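Local coordinates for protein acyl-CoA hydrolase (Bacillus halodurans, PDB 1VPM) that probably hydrolyses long-chain fatty acyl-CoA thioesters and binds coenzyme A in a hotdog-fold assembly, at residues A[83-88]-A[109-114]; A[89-94]-A[149-154]; A[100-105]-A[124-129]. One frame throughout, in Å; residues are numbered along the deposited sequence.

Contact 1: residues A[83-88]-A[109-114]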
# COMPACT_ATOMS: atom_id res chain seq x y z
N GLY A 83 7.84 -13.27 8.06
CA GLY A 83 8.55 -12.88 9.26
C GLY A 83 10.04 -13.02 9.07
O GLY A 83 10.82 -12.54 9.92
N ASP A 84 10.43 -13.71 7.99
CA ASP A 84 11.80 -13.69 7.52
C ASP A 84 12.12 -12.32 7.03
O ASP A 84 11.26 -11.47 6.78
CB ASP A 84 12.04 -14.62 6.33
CG ASP A 84 12.01 -16.05 6.68
OD1 ASP A 84 12.02 -16.37 7.90
OD2 ASP A 84 12.02 -16.88 5.71
N ALA A 85 13.41 -12.11 6.86
CA ALA A 85 13.81 -10.84 6.29
C ALA A 85 14.53 -11.16 5.00
O ALA A 85 15.29 -12.15 4.89
CB ALA A 85 14.72 -10.12 7.18
N LEU A 86 14.32 -10.30 4.03
CA LEU A 86 15.05 -10.34 2.79
C LEU A 86 16.10 -9.28 2.80
O LEU A 86 15.81 -8.13 3.09
CB LEU A 86 14.15 -10.08 1.61
CG LEU A 86 13.22 -11.10 1.01
CD1 LEU A 86 12.55 -10.44 -0.23
CD2 LEU A 86 13.99 -12.33 0.56
N GLU A 87 17.32 -9.66 2.42
CA GLU A 87 18.48 -8.79 2.37
C GLU A 87 18.91 -8.68 0.89
O GLU A 87 19.19 -9.68 0.29
CB GLU A 87 19.62 -9.42 3.15
CG GLU A 87 19.23 -9.85 4.58
CD GLU A 87 20.36 -10.65 5.31
OE1 GLU A 87 21.32 -11.15 4.62
OE2 GLU A 87 20.26 -10.76 6.57
N LEU A 88 19.02 -7.47 0.41
CA LEU A 88 19.42 -7.22 -0.95
C LEU A 88 20.67 -6.34 -0.98
O LEU A 88 20.79 -5.41 -0.14
CB LEU A 88 18.29 -6.52 -1.72
CG LEU A 88 16.94 -7.27 -1.90
CD1 LEU A 88 15.94 -6.74 -0.87
CD2 LEU A 88 16.42 -7.06 -3.28
N ASN A 109 16.97 -14.12 5.51
CA ASN A 109 17.41 -14.33 6.86
C ASN A 109 16.25 -14.93 7.66
O ASN A 109 15.23 -14.31 7.86
CB ASN A 109 17.88 -13.03 7.45
CG ASN A 109 18.86 -13.24 8.55
OD1 ASN A 109 18.74 -14.20 9.33
ND2 ASN A 109 19.86 -12.37 8.61
N ASN A 110 16.39 -16.20 8.04
CA ASN A 110 15.36 -16.89 8.81
C ASN A 110 15.28 -16.30 10.23
O ASN A 110 16.25 -16.34 10.98
CB ASN A 110 15.70 -18.36 8.87
CG ASN A 110 14.64 -19.18 9.51
OD1 ASN A 110 14.25 -18.96 10.63
ND2 ASN A 110 14.16 -20.16 8.78
N LEU A 111 14.16 -15.70 10.54
CA LEU A 111 14.18 -14.94 11.80
C LEU A 111 14.11 -15.88 13.02
O LEU A 111 14.52 -15.47 14.07
CB LEU A 111 13.26 -13.68 11.79
CG LEU A 111 13.64 -12.56 10.74
CD1 LEU A 111 12.76 -11.23 10.70
CD2 LEU A 111 15.07 -12.10 10.77
N LEU A 112 13.76 -17.15 12.87
CA LEU A 112 13.83 -18.10 14.02
C LEU A 112 15.23 -18.72 14.25
O LEU A 112 15.65 -18.88 15.36
CB LEU A 112 12.82 -19.23 13.86
CG LEU A 112 11.34 -18.86 13.92
CD1 LEU A 112 10.53 -20.17 13.87
CD2 LEU A 112 10.97 -18.01 15.15
N THR A 113 15.96 -19.06 13.20
CA THR A 113 17.25 -19.75 13.32
C THR A 113 18.47 -18.91 13.06
O THR A 113 19.60 -19.30 13.41
CB THR A 113 17.33 -20.94 12.30
OG1 THR A 113 17.41 -20.44 10.95
CG2 THR A 113 16.13 -21.80 12.47
N GLY A 114 18.27 -17.80 12.37
CA GLY A 114 19.35 -16.95 11.94
C GLY A 114 20.06 -17.40 10.69
O GLY A 114 21.00 -16.75 10.27
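The carboxylate of E87 and the side-chain amide of N109 meet with their planes 74° apart. The amide offers an N-H at its edge: N109 ND2 lies 2.6 Å from E87 OE2. The bond is fairly straight, at 160°. It meets the syn side of OE2 but comes in 30° out of the carboxylate plane, whereas OE2 lies near the amide plane. The first torsion of N109 sets CG opposite its own backbone N, which carries the amide over to E87. The other carboxylate oxygen, OE1, forms a salt bridge with R116. An alanine in place of E87 would probably cost N109 ND2 its acceptor, deprive R116 NE of this carboxylate and free the amide to turn. Next to these groups the backbones pair. A85 N donates to N109 O at 3.0 Å, and N109 N donates to A85 O at 2.7 Å. Further along, A85 CB packs on L111 CD2 at 4.1 Å. L56 and K60 of the second subunit cover this side. The D84 carboxylate bonds to T81 N; its weak 3.5 Å bond from L111 N to OD1 is doubtful, since D84 has a second conformer. N110 OD1 accepts from L112 N at 2.9 Å and from T113 N at 3.1 Å. The first bond makes an Asx turn; the second, from above the carbonyl plane, completes an Asx motif. The contact closes the open end of the antiparallel hairpin of strands 85-95 and 99-109 of the hotdog sheet, where the chain turns off toward 116-129.

Contact 2: residues A[89-94]-A[149-154]; sequences EGFVTH and KRLYET
Here the C-terminal helix of the chain packs on one end of a long strand of the hotdog sheet. Helix segment 149-154 runs at 48° to strand segment 89-94, and the two axes approach to 7.0 Å. F91 and T93 meet this helix, while V92 points to helix 43-62, the central helix of the fold. L151 supplies the apolar part. Its CD1 lies 3.9 Å from T93 CG2 and 4.2 Å from F91 CE2. The F91 side chain crosses L151 at about a right angle, and the F91 ring also meets that of Y103. The methyl of T93 faces the helix; its OG1 bonds to E101 on the neighbouring strand. The Y152 ring meets two residues, T93 and H94. Y152 CG stands anti to the backbone N (chi1 -176°), which sets the ring against the end of the strand. T93 O sits at the ring edge, near its plane, 3.4 Å from Y152 CD2. H94 comes over a face. The two rings form a T-shaped pair, with the edge of the imidazole turned to the phenol and centroids 4.8 Å apart. The H94 side chain is about 6 Å from that of K159, a CoA-binding residue further along the same helix. The contact point is H94 CD2, 3.6 Å from Y152 CE2 and offset toward the rim of the ring.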
# COMPACT_ATOMS: atom_id res chain seq x y z
N GLU A 89 21.52 -6.61 -1.98
CA GLU A 89 22.70 -5.79 -2.21
C GLU A 89 22.92 -5.61 -3.69
O GLU A 89 22.88 -6.59 -4.41
CB GLU A 89 23.94 -6.45 -1.58
CG GLU A 89 25.21 -5.63 -1.74
CD GLU A 89 26.46 -6.33 -1.24
OE1 GLU A 89 26.44 -7.52 -0.87
OE2 GLU A 89 27.50 -5.67 -1.19
N GLY A 90 23.15 -4.39 -4.10
CA GLY A 90 23.34 -4.07 -5.49
C GLY A 90 24.60 -3.22 -5.67
O GLY A 90 24.96 -2.44 -4.77
N PHE A 91 25.24 -3.40 -6.81
CA PHE A 91 26.28 -2.48 -7.26
C PHE A 91 26.47 -2.51 -8.75
O PHE A 91 26.17 -3.49 -9.42
CB PHE A 91 27.60 -2.74 -6.52
CG PHE A 91 28.02 -4.16 -6.49
CD1 PHE A 91 27.64 -5.00 -5.45
CD2 PHE A 91 28.89 -4.65 -7.44
CE1 PHE A 91 28.10 -6.30 -5.39
CE2 PHE A 91 29.35 -5.94 -7.38
CZ PHE A 91 28.96 -6.76 -6.34
N VAL A 92 26.95 -1.38 -9.26
CA VAL A 92 27.27 -1.24 -10.68
C VAL A 92 28.53 -2.04 -10.92
O VAL A 92 29.54 -1.85 -10.24
CB VAL A 92 27.46 0.26 -11.07
CG1 VAL A 92 27.94 0.37 -12.48
CG2 VAL A 92 26.20 1.01 -10.91
N THR A 93 28.50 -2.88 -11.96
CA THR A 93 29.60 -3.77 -12.27
C THR A 93 30.34 -3.34 -13.52
O THR A 93 31.50 -3.68 -13.67
CB THR A 93 29.12 -5.20 -12.54
OG1 THR A 93 28.04 -5.19 -13.46
CG2 THR A 93 28.65 -5.81 -11.29
N HIS A 94 29.68 -2.57 -14.37
CA HIS A 94 30.24 -2.19 -15.71
C HIS A 94 29.32 -1.17 -16.34
O HIS A 94 28.16 -1.10 -16.02
CB HIS A 94 30.34 -3.42 -16.65
CG HIS A 94 31.18 -3.21 -17.89
ND1 HIS A 94 30.62 -3.05 -19.15
CD2 HIS A 94 32.52 -3.26 -18.08
CE1 HIS A 94 31.59 -2.96 -20.05
NE2 HIS A 94 32.75 -3.07 -19.43
N LYS A 149 36.33 -7.16 -10.05
CA LYS A 149 37.16 -7.24 -11.24
C LYS A 149 36.65 -8.36 -12.13
O LYS A 149 36.59 -8.21 -13.36
CB LYS A 149 38.60 -7.50 -10.87
CG LYS A 149 39.24 -6.30 -10.18
CD LYS A 149 40.63 -6.69 -9.75
CE LYS A 149 41.25 -5.86 -8.71
NZ LYS A 149 42.60 -6.56 -8.45
N ARG A 150 36.29 -9.50 -11.53
CA ARG A 150 35.79 -10.62 -12.32
C ARG A 150 34.47 -10.25 -13.05
O ARG A 150 34.31 -10.54 -14.23
CB ARG A 150 35.65 -11.88 -11.46
CG ARG A 150 34.80 -12.96 -12.07
CD ARG A 150 34.82 -14.25 -11.29
NE ARG A 150 34.31 -14.09 -9.93
CZ ARG A 150 33.02 -14.17 -9.61
NH1 ARG A 150 32.08 -14.47 -10.52
NH2 ARG A 150 32.68 -14.04 -8.35
N LEU A 151 33.55 -9.59 -12.35
CA LEU A 151 32.29 -9.18 -12.95
C LEU A 151 32.52 -8.15 -14.05
O LEU A 151 31.84 -8.19 -15.07
CB LEU A 151 31.31 -8.71 -11.90
CG LEU A 151 30.86 -9.79 -10.91
CD1 LEU A 151 29.85 -9.27 -9.89
CD2 LEU A 151 30.30 -11.00 -11.62
N TYR A 152 33.43 -7.20 -13.83
CA TYR A 152 33.80 -6.23 -14.86
C TYR A 152 34.38 -6.93 -16.11
O TYR A 152 34.01 -6.60 -17.24
CB TYR A 152 34.71 -5.17 -14.22
CG TYR A 152 35.13 -4.03 -15.11
CD1 TYR A 152 36.16 -4.18 -15.98
CD2 TYR A 152 34.50 -2.79 -15.06
CE1 TYR A 152 36.58 -3.15 -16.79
CE2 TYR A 152 34.91 -1.73 -15.85
CZ TYR A 152 35.95 -1.95 -16.72
OH TYR A 152 36.38 -0.95 -17.52
N GLU A 153 35.27 -7.88 -15.91
CA GLU A 153 35.93 -8.58 -17.01
C GLU A 153 34.91 -9.33 -17.88
O GLU A 153 35.11 -9.46 -19.13
CB GLU A 153 36.95 -9.59 -16.48
CG GLU A 153 38.25 -8.99 -15.98
N THR A 154 33.87 -9.85 -17.25
CA THR A 154 32.89 -10.71 -17.89
C THR A 154 31.66 -9.97 -18.40
O THR A 154 30.82 -10.58 -19.05
CB THR A 154 32.46 -11.89 -16.97
OG1 THR A 154 32.05 -11.39 -15.68
CG2 THR A 154 33.65 -12.88 -16.84

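Contact 3: residues A[100-105]-A[124-129]; sequences MEVYVR and LTMVAV. With COA (coenzyme A), chain D.
V102 CG2 and M126 CG each stand beside their own backbone N, anti to the carbonyl carbon, and this brings them together at 3.6 Å. M126 then bends at chi2 and chi3, and its end leads away from V102. M100 is bent at chi3 (-78°), which brings CE to 4.0 Å from A128 CB. Both methionines are present as selenomethionine. V104 CG2 adds a contact with L124 CD1 at 4.0 Å. These apolar groups share one face of the sheet, where helix 43-62 covers M100, L124 and M126. Four backbone bonds join the antiparallel strands. M100 pairs with M126, and V102 with L124, by two bonds each. Between them lies the non-hydrogen-bonded pair E101 and T125. Here T125 CA approaches M100 O at 3.4 Å in a CA-H...O contact. The side chains of E101 and T125 point to the other face. Besides T93, E101 has R158 and R162 as partners, while T125 turns to coenzyme A. T125 CG2 lies 3.3 Å from N3A of the adenine, and V127 CG2 lies 3.4 Å from O4B of the ribose. S99, T98 and T68 bond to the same ligand, as do D75 and F76 of the third subunit. The chemistry divides by face: strand 124-129 buries hydrocarbon against the helix, and T125 and V127 give the nucleoside carbon to pack on, while hydrogen bonds to the coenzyme come from neighbouring residues.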
# COMPACT_ATOMS: atom_id res chain seq x y z
N MSE A 100 24.30 1.13 -17.50
CA MSE A 100 25.02 0.54 -16.40
C MSE A 100 24.50 -0.86 -16.18
O MSE A 100 23.28 -1.08 -16.11
CB MSE A 100 24.75 1.33 -15.15
CG MSE A 100 25.31 2.72 -15.18
SE MSE A 100 24.44 3.94 -13.87
CE MSE A 100 22.76 4.35 -14.79
N GLU A 101 25.40 -1.83 -16.08
CA GLU A 101 25.01 -3.12 -15.57
C GLU A 101 25.03 -3.07 -14.04
O GLU A 101 25.99 -2.57 -13.42
CB GLU A 101 25.99 -4.22 -16.04
CG GLU A 101 25.56 -5.59 -15.60
CD GLU A 101 26.56 -6.67 -16.02
OE1 GLU A 101 27.74 -6.63 -15.55
OE2 GLU A 101 26.18 -7.50 -16.88
N VAL A 102 23.94 -3.53 -13.46
CA VAL A 102 23.78 -3.62 -12.01
C VAL A 102 23.62 -5.10 -11.61
O VAL A 102 22.79 -5.83 -12.17
CB VAL A 102 22.62 -2.76 -11.49
CG1 VAL A 102 22.47 -2.92 -9.99
CG2 VAL A 102 22.82 -1.29 -11.86
N TYR A 103 24.49 -5.54 -10.74
CA TYR A 103 24.38 -6.87 -10.11
C TYR A 103 23.64 -6.73 -8.80
O TYR A 103 23.93 -5.84 -7.98
CB TYR A 103 25.79 -7.46 -9.91
CG TYR A 103 25.82 -8.65 -8.96
CD1 TYR A 103 25.49 -9.92 -9.40
CD2 TYR A 103 26.16 -8.49 -7.61
CE1 TYR A 103 25.52 -11.02 -8.52
CE2 TYR A 103 26.22 -9.56 -6.74
CZ TYR A 103 25.87 -10.81 -7.16
OH TYR A 103 25.94 -11.82 -6.25
N VAL A 104 22.68 -7.62 -8.57
CA VAL A 104 21.94 -7.69 -7.34
C VAL A 104 21.97 -9.12 -6.80
O VAL A 104 21.66 -10.03 -7.49
CB VAL A 104 20.48 -7.22 -7.52
CG1 VAL A 104 19.73 -7.28 -6.22
CG2 VAL A 104 20.41 -5.78 -8.04
N ARG A 105 22.23 -9.24 -5.49
CA ARG A 105 22.11 -10.51 -4.76
C ARG A 105 21.06 -10.36 -3.68
O ARG A 105 20.96 -9.32 -2.99
CB ARG A 105 23.43 -10.99 -4.19
CG ARG A 105 24.32 -9.99 -3.49
CD ARG A 105 25.52 -10.73 -2.84
NE ARG A 105 26.62 -9.81 -2.59
CZ ARG A 105 27.83 -9.94 -3.14
NH1 ARG A 105 28.12 -10.89 -4.02
NH2 ARG A 105 28.77 -9.06 -2.85
N LEU A 124 20.81 -6.43 -14.06
CA LEU A 124 19.95 -5.55 -14.76
C LEU A 124 20.72 -4.53 -15.58
O LEU A 124 21.91 -4.26 -15.33
CB LEU A 124 19.08 -4.79 -13.76
CG LEU A 124 18.12 -5.59 -12.90
CD1 LEU A 124 18.83 -6.13 -11.67
CD2 LEU A 124 16.89 -4.74 -12.44
N THR A 125 20.04 -3.97 -16.55
CA THR A 125 20.62 -2.88 -17.34
C THR A 125 19.79 -1.64 -17.05
O THR A 125 18.58 -1.57 -17.42
CB THR A 125 20.65 -3.20 -18.83
OG1 THR A 125 21.49 -4.34 -19.09
CG2 THR A 125 21.24 -2.01 -19.60
N MSE A 126 20.45 -0.63 -16.48
CA MSE A 126 19.82 0.63 -16.13
C MSE A 126 20.36 1.70 -17.05
O MSE A 126 21.53 1.67 -17.37
CB MSE A 126 20.15 1.00 -14.68
CG MSE A 126 19.88 -0.07 -13.62
SE MSE A 126 17.96 -0.68 -13.67
CE MSE A 126 17.23 0.98 -13.12
N VAL A 127 19.52 2.65 -17.44
CA VAL A 127 19.91 3.73 -18.34
C VAL A 127 19.67 5.03 -17.65
O VAL A 127 18.59 5.26 -17.17
CB VAL A 127 19.16 3.65 -19.70
CG1 VAL A 127 19.52 4.82 -20.58
CG2 VAL A 127 19.55 2.36 -20.40
N ALA A 128 20.69 5.87 -17.57
CA ALA A 128 20.55 7.23 -17.00
C ALA A 128 19.83 8.10 -18.00
O ALA A 128 20.14 8.01 -19.20
CB ALA A 128 21.93 7.81 -16.70
N VAL A 129 18.91 8.92 -17.54
CA VAL A 129 18.17 9.84 -18.38
C VAL A 129 18.22 11.27 -17.87
O VAL A 129 18.24 11.49 -16.66
CB VAL A 129 16.71 9.39 -18.60
CG1 VAL A 129 16.67 8.01 -19.22
CG2 VAL A 129 15.86 9.47 -17.33
N1A COA D . 18.84 -4.46 -22.58
C2A COA D . 20.08 -4.00 -22.27
N3A COA D . 20.50 -2.75 -22.75
C4A COA D . 19.66 -2.00 -23.52
C5A COA D . 18.38 -2.48 -23.86
C6A COA D . 17.96 -3.73 -23.40
N6A COA D . 16.80 -4.25 -23.84
N7A COA D . 17.78 -1.54 -24.66
C8A COA D . 18.64 -0.49 -24.81
N9A COA D . 19.79 -0.78 -24.13
C1B COA D . 20.88 0.15 -23.88
C2B COA D . 21.60 0.46 -25.18
O2B COA D . 22.48 -0.58 -25.52
C3B COA D . 22.30 1.76 -24.82
O3B COA D . 23.55 1.40 -24.27
P3B COA D . 24.85 2.32 -24.30
O7A COA D . 25.64 1.95 -25.49
O8A COA D . 25.72 2.15 -23.13
O9A COA D . 24.38 3.74 -24.27
C4B COA D . 21.32 2.41 -23.83
O4B COA D . 20.36 1.40 -23.51
C5B COA D . 20.55 3.61 -24.39
O5B COA D . 19.86 3.18 -25.57
P1A COA D . 19.88 3.98 -26.99
O1A COA D . 19.91 2.97 -28.12
O2A COA D . 21.00 5.00 -27.04
O3A COA D . 18.52 4.85 -27.02
P2A COA D . 16.99 4.31 -26.92
O4A COA D . 16.82 3.08 -27.80
O5A COA D . 16.11 5.50 -27.26
O6A COA D . 16.74 3.95 -25.36
CBP COA D . 15.70 2.53 -23.74
CCP COA D . 16.70 2.61 -24.89
CDP COA D . 15.96 1.27 -22.91
CEP COA D . 15.94 3.78 -22.86
CAP COA D . 14.25 2.52 -24.32
OAP COA D . 13.97 1.47 -25.23
C9P COA D . 13.24 2.54 -23.18
O9P COA D . 12.97 3.79 -22.60
N8P COA D . 12.66 1.41 -22.74
C7P COA D . 11.72 1.55 -21.65
C6P COA D . 12.43 1.69 -20.30
C5P COA D . 11.43 1.75 -19.17
O5P COA D . 10.65 2.72 -19.11
N4P COA D . 11.43 0.74 -18.29
C3P COA D . 10.55 0.75 -17.15
C2P COA D . 9.27 -0.08 -17.23
S1P COA D . 8.24 -0.07 -18.75

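In the fold
The three contacts follow the antiparallel hotdog sheet from one end to the other. Contacts 1 and 2 lie on strand 85-95, on adjoining segments, with centres about 26 Å apart. Contact 3 is also about 26 Å from contact 1, but only about 10 Å from contact 2. Strand 99-109 neighbours 85-95 and pairs in turn with 116-129, so contact 3 is the next step across the sheet. Along the chain, both segments of contact 3 fall between those of contact 2; the segments of contact 1 alternate with those of contacts 2 and 3. Contacts 2 and 3 lie where the C-terminal helix and the sheet together border the coenzyme A pocket. Contact 1 is at the far end, beside the second subunit.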